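Local coordinates for protein aspartate aminotransferase, mitochondrial (Trypanosoma brucei brucei, PDB 4W5K) that probably catalyses the pyridoxal-phosphate-dependent transfer of amino groups between aspartate and 2-oxoglutarate, working as a homodimer, at residues 193-196 and 197-201; 222-225 and 226-229. The protein carries 1 engineered substitution. One frame throughout, in Å; residues are numbered along the deposited sequence. Where two conformers were deposited one is given.

Interaction 1: residues 193-196 and 197-201; sequences RQVC and DVIKR. With MLT (D-malate), chain D.
The carbonyl of Cys196 receives Lys200 N at 2.9 Å from O to N, with an N-H...O angle of 163°. One residue earlier, Val195 O takes Ile199 N at 3.0 Å and, more weakly, Val198 N. The side chains of Val195 and Ile199 run alongside each other, with Val195 CG1 3.9 Å from Ile199 CD1. Apart from the weak i+3 bond, these i to i+4 bonds belong to helix 189-201, the crossover helix between parallel strands 172-176 and 205-210 in a beta-alpha-beta unit of the large aminotransferase sheet. Val195 packs on Met160 of helix 157-166, and Ile199 on His204 and Val234. SG of Cys196, beside its own backbone N (chi1 -66°), lies on the side of the helix where this residue packs against His229 and Leu230 of helix 225-230. On the exposed flank, Asp197 N bonds to Arg193 O at 3.2 Å. A water bridges the same turn, donating to Arg193 O at 2.8 Å and to Asp197 OD1 at 2.9 Å. In the one of two deposited conformers described, the Arg193 chain bends at chi3 (-81°) and presents its guanidinium edge to D-malate, whose C1 lies in the guanidinium plane. NH2 donates to malate O1 at 2.5 Å, unusually short and of doubtful exact length; NH1 is salt-bridged to Asp190, and His189 also bonds the ligand.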
loop_
_atom_site.group_PDB
_atom_site.type_symbol
_atom_site.label_atom_id
_atom_site.label_comp_id
_atom_site.label_asym_id
_atom_site.label_seq_id
_atom_site.Cartn_x
_atom_site.Cartn_y
_atom_site.Cartn_z
ATOM N N ARG A 193 -0.673 14.647 31.123
ATOM C CA ARG A 193 -0.223 16.015 31.316
ATOM C C ARG A 193 1.185 16.002 31.894
ATOM O O ARG A 193 2.041 16.798 31.483
ATOM C CB ARG A 193 -1.193 16.800 32.212
ATOM C CG ARG A 193 -2.357 17.376 31.409
ATOM C CD ARG A 193 -3.300 18.216 32.252
ATOM N NE ARG A 193 -4.238 17.388 32.999
ATOM C CZ ARG A 193 -5.437 17.014 32.555
ATOM N NH1 ARG A 193 -6.225 16.255 33.324
ATOM N NH2 ARG A 193 -5.860 17.405 31.359
ATOM N N GLN A 194 1.455 15.076 32.820
ATOM C CA GLN A 194 2.826 14.984 33.348
ATOM C C GLN A 194 3.823 14.523 32.282
ATOM O O GLN A 194 4.950 15.059 32.216
ATOM C CB GLN A 194 2.910 14.030 34.536
ATOM C CG GLN A 194 2.057 14.445 35.710
ATOM C CD GLN A 194 2.432 13.673 36.954
ATOM O OE1 GLN A 194 1.692 12.808 37.409
ATOM N NE2 GLN A 194 3.589 13.993 37.517
ATOM N N VAL A 195 3.421 13.522 31.489
ATOM C CA VAL A 195 4.266 12.965 30.414
ATOM C C VAL A 195 4.655 14.041 29.391
ATOM O O VAL A 195 5.830 14.199 29.021
ATOM C CB VAL A 195 3.548 11.802 29.684
ATOM C CG1 VAL A 195 4.254 11.442 28.369
ATOM C CG2 VAL A 195 3.446 10.577 30.581
ATOM N N CYS A 196 3.663 14.805 28.963
ATOM C CA CYS A 196 3.894 15.846 27.971
ATOM C C CYS A 196 4.792 16.952 28.516
ATOM O O CYS A 196 5.593 17.512 27.768
ATOM C CB CYS A 196 2.558 16.399 27.483
ATOM S SG CYS A 196 1.564 15.165 26.566
ATOM N N ASP A 197 4.699 17.263 29.809
ATOM C CA ASP A 197 5.604 18.260 30.382
ATOM C C ASP A 197 7.057 17.804 30.267
ATOM O O ASP A 197 7.952 18.613 30.013
ATOM C CB ASP A 197 5.262 18.561 31.852
ATOM C CG ASP A 197 4.062 19.495 31.994
ATOM O OD1 ASP A 197 3.678 20.136 30.990
ATOM O OD2 ASP A 197 3.496 19.594 33.107
ATOM N N VAL A 198 7.303 16.514 30.461
ATOM C CA VAL A 198 8.673 16.013 30.368
ATOM C C VAL A 198 9.145 16.080 28.914
ATOM O O VAL A 198 10.265 16.525 28.635
ATOM C CB VAL A 198 8.803 14.565 30.881
ATOM C CG1 VAL A 198 10.252 14.109 30.783
ATOM C CG2 VAL A 198 8.307 14.447 32.344
ATOM N N ILE A 199 8.285 15.634 28.000
ATOM C CA ILE A 199 8.601 15.653 26.563
ATOM C C ILE A 199 8.969 17.081 26.135
ATOM O O ILE A 199 9.976 17.304 25.423
ATOM C CB ILE A 199 7.410 15.096 25.730
ATOM C CG1 ILE A 199 7.319 13.573 25.917
ATOM C CG2 ILE A 199 7.552 15.464 24.251
ATOM C CD1 ILE A 199 6.095 12.885 25.250
ATOM N N LYS A 200 8.189 18.065 26.575
ATOM C CA LYS A 200 8.498 19.453 26.204
ATOM C C LYS A 200 9.829 19.919 26.782
ATOM O O LYS A 200 10.663 20.488 26.059
ATOM C CB LYS A 200 7.387 20.405 26.641
ATOM C CG LYS A 200 7.644 21.872 26.287
ATOM C CD LYS A 200 6.525 22.758 26.820
ATOM C CE LYS A 200 6.751 24.239 26.509
ATOM N NZ LYS A 200 6.646 24.526 25.035
ATOM N N ARG A 201 10.032 19.674 28.079
ATOM C CA ARG A 201 11.237 20.138 28.776
ATOM C C ARG A 201 12.524 19.516 28.235
ATOM O O ARG A 201 13.578 20.177 28.182
ATOM C CB ARG A 201 11.119 19.850 30.275
ATOM C CG ARG A 201 12.393 20.156 31.065
ATOM C CD ARG A 201 12.124 20.229 32.565
ATOM N NE ARG A 201 11.379 19.069 33.045
ATOM C CZ ARG A 201 11.916 17.872 33.264
ATOM N NH1 ARG A 201 13.217 17.675 33.048
ATOM N NH2 ARG A 201 11.151 16.875 33.703
HETATM C C1 MLT D . -8.560 17.560 29.504
HETATM O O1 MLT D . -7.961 16.663 30.154
HETATM O O2 MLT D . -8.222 18.769 29.609
HETATM C C2 MLT D . -9.697 17.168 28.575
HETATM O O3 MLT D . -9.756 15.775 28.635
HETATM O O HOH W 1 1.260 18.969 29.938
#

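Interaction 2: residues 222-225 and 226-229; sequences YDAF and VPRH. With MLT (D-malate), chain D.
Two i to i+4 backbone bonds start the turn, Arg228 N to Ala224 O at 3.1 Å and His229 N to Phe225 O at 2.8 Å. They mark the first turn of helix 225-230, with Ala224 at the N-cap position after the short, weakly bonded helix 220-223. Pro227 suits this turn: its ring nitrogen has no hydrogen to give, and its CD rests 3.2 Å from Ala224 O. A water bridges the junction, donating to Asp223 O and accepting from Val226 N at 3.0 Å. Arg228, extended from CG to NE, passes Ala224 with NE 3.6 Å from the alanine CB, and its guanidinium is anchored by the carbonyls of Leu78 and Cys79 and by a salt bridge to Asp221. Phe225 and His229 both hold CG anti to the backbone N (chi1 177° and -174°). Their planes are only 22° from parallel, but the rings are offset with little overlap: Phe225 CZ lies over one His229 face, and His229 CB forms a CH-pi contact over one Phe225 face, 4.1 Å from the ring centroid. Phe225 also stacks with His189 and lines the D-malate pocket, its CE1 lying 3.5 Å from malate O1.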
loop_
_atom_site.group_PDB
_atom_site.type_symbol
_atom_site.label_atom_id
_atom_site.label_comp_id
_atom_site.label_asym_id
_atom_site.label_seq_id
_atom_site.Cartn_x
_atom_site.Cartn_y
_atom_site.Cartn_z
ATOM N N TYR A 222 -11.998 12.979 23.471
ATOM C CA TYR A 222 -11.256 12.423 24.596
ATOM C C TYR A 222 -10.114 11.531 24.086
ATOM O O TYR A 222 -8.984 11.606 24.574
ATOM C CB TYR A 222 -12.204 11.646 25.519
ATOM C CG TYR A 222 -11.540 11.001 26.724
ATOM C CD1 TYR A 222 -10.920 9.757 26.618
ATOM C CD2 TYR A 222 -11.576 11.620 27.976
ATOM C CE1 TYR A 222 -10.316 9.156 27.727
ATOM C CE2 TYR A 222 -10.984 11.023 29.086
ATOM C CZ TYR A 222 -10.365 9.794 28.956
ATOM O OH TYR A 222 -9.785 9.204 30.066
ATOM N N ASP A 223 -10.398 10.687 23.096
ATOM C CA ASP A 223 -9.397 9.735 22.653
ATOM C C ASP A 223 -8.265 10.412 21.886
ATOM O O ASP A 223 -7.203 9.823 21.730
ATOM C CB ASP A 223 -10.014 8.656 21.757
ATOM C CG ASP A 223 -10.870 7.670 22.529
ATOM O OD1 ASP A 223 -10.842 7.684 23.798
ATOM O OD2 ASP A 223 -11.571 6.874 21.866
ATOM N N ALA A 224 -8.501 11.624 21.384
ATOM C CA ALA A 224 -7.427 12.334 20.673
ATOM C C ALA A 224 -6.708 13.350 21.589
ATOM O O ALA A 224 -6.000 14.249 21.120
ATOM C CB ALA A 224 -7.975 13.037 19.413
ATOM N N PHE A 225 -6.896 13.219 22.901
ATOM C CA PHE A 225 -6.259 14.156 23.827
ATOM C C PHE A 225 -4.738 14.260 23.636
ATOM O O PHE A 225 -4.187 15.358 23.620
ATOM C CB PHE A 225 -6.574 13.763 25.290
ATOM C CG PHE A 225 -5.899 14.635 26.299
ATOM C CD1 PHE A 225 -6.357 15.923 26.524
ATOM C CD2 PHE A 225 -4.789 14.191 26.994
ATOM C CE1 PHE A 225 -5.717 16.755 27.460
ATOM C CE2 PHE A 225 -4.133 15.015 27.893
ATOM C CZ PHE A 225 -4.614 16.289 28.147
ATOM N N VAL A 226 -4.061 13.133 23.481
ATOM C CA VAL A 226 -2.599 13.176 23.440
ATOM C C VAL A 226 -2.031 14.000 22.244
ATOM O O VAL A 226 -1.205 14.878 22.472
ATOM C CB VAL A 226 -2.017 11.742 23.460
ATOM C CG1 VAL A 226 -0.534 11.751 23.143
ATOM C CG2 VAL A 226 -2.234 11.146 24.863
ATOM N N PRO A 227 -2.504 13.763 21.005
ATOM C CA PRO A 227 -1.970 14.629 19.930
ATOM C C PRO A 227 -2.472 16.078 20.018
ATOM O O PRO A 227 -1.728 17.023 19.731
ATOM C CB PRO A 227 -2.466 13.941 18.652
ATOM C CG PRO A 227 -3.644 13.125 19.089
ATOM C CD PRO A 227 -3.318 12.657 20.472
ATOM N N ARG A 228 -3.710 16.273 20.458
ATOM C CA ARG A 228 -4.206 17.637 20.568
ATOM C C ARG A 228 -3.474 18.430 21.652
ATOM O O ARG A 228 -3.216 19.634 21.508
ATOM C CB ARG A 228 -5.709 17.625 20.828
ATOM C CG ARG A 228 -6.482 17.059 19.664
ATOM C CD ARG A 228 -7.981 17.175 19.846
ATOM N NE ARG A 228 -8.668 16.460 18.767
ATOM C CZ ARG A 228 -9.991 16.386 18.639
ATOM N NH1 ARG A 228 -10.775 17.010 19.509
ATOM N NH2 ARG A 228 -10.525 15.707 17.626
ATOM N N HIS A 229 -3.112 17.757 22.733
ATOM C CA HIS A 229 -2.435 18.439 23.828
ATOM C C HIS A 229 -0.972 18.761 23.424
ATOM O O HIS A 229 -0.430 19.839 23.752
ATOM C CB HIS A 229 -2.500 17.571 25.091
ATOM C CG HIS A 229 -1.957 18.226 26.320
ATOM N ND1 HIS A 229 -2.615 19.242 26.982
ATOM C CD2 HIS A 229 -0.836 17.977 27.035
ATOM C CE1 HIS A 229 -1.914 19.602 28.043
ATOM N NE2 HIS A 229 -0.829 18.847 28.099
HETATM C C1 MLT D . -8.560 17.560 29.504
HETATM O O1 MLT D . -7.961 16.663 30.154
HETATM O O2 MLT D . -8.222 18.769 29.609
HETATM C C2 MLT D . -9.697 17.168 28.575
HETATM O O3 MLT D . -9.756 15.775 28.635
HETATM O O HOH W 2 -5.241 10.337 23.723
#

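Overall arrangement
From the N terminus the chain reaches interaction 1 first, within helix 189-201, then passes along strand 205-210 and through helix 220-223 into interaction 2 at the start of helix 225-230. The contacts are in series: each closes a helical turn, and neither nests in nor crosses the other. Their centres are about 14 Å apart, yet their side chains meet, with Arg193 NH2 3.6 Å from Phe225 CZ and Cys196 SG 3.7 Å from His229 CD2. This packing joins the crossover helix to helix 225-230, which also rests on strand 205-210. Both contacts border the same D-malate, whose pocket is completed by His189, one turn before interaction 1 on helix 189-201.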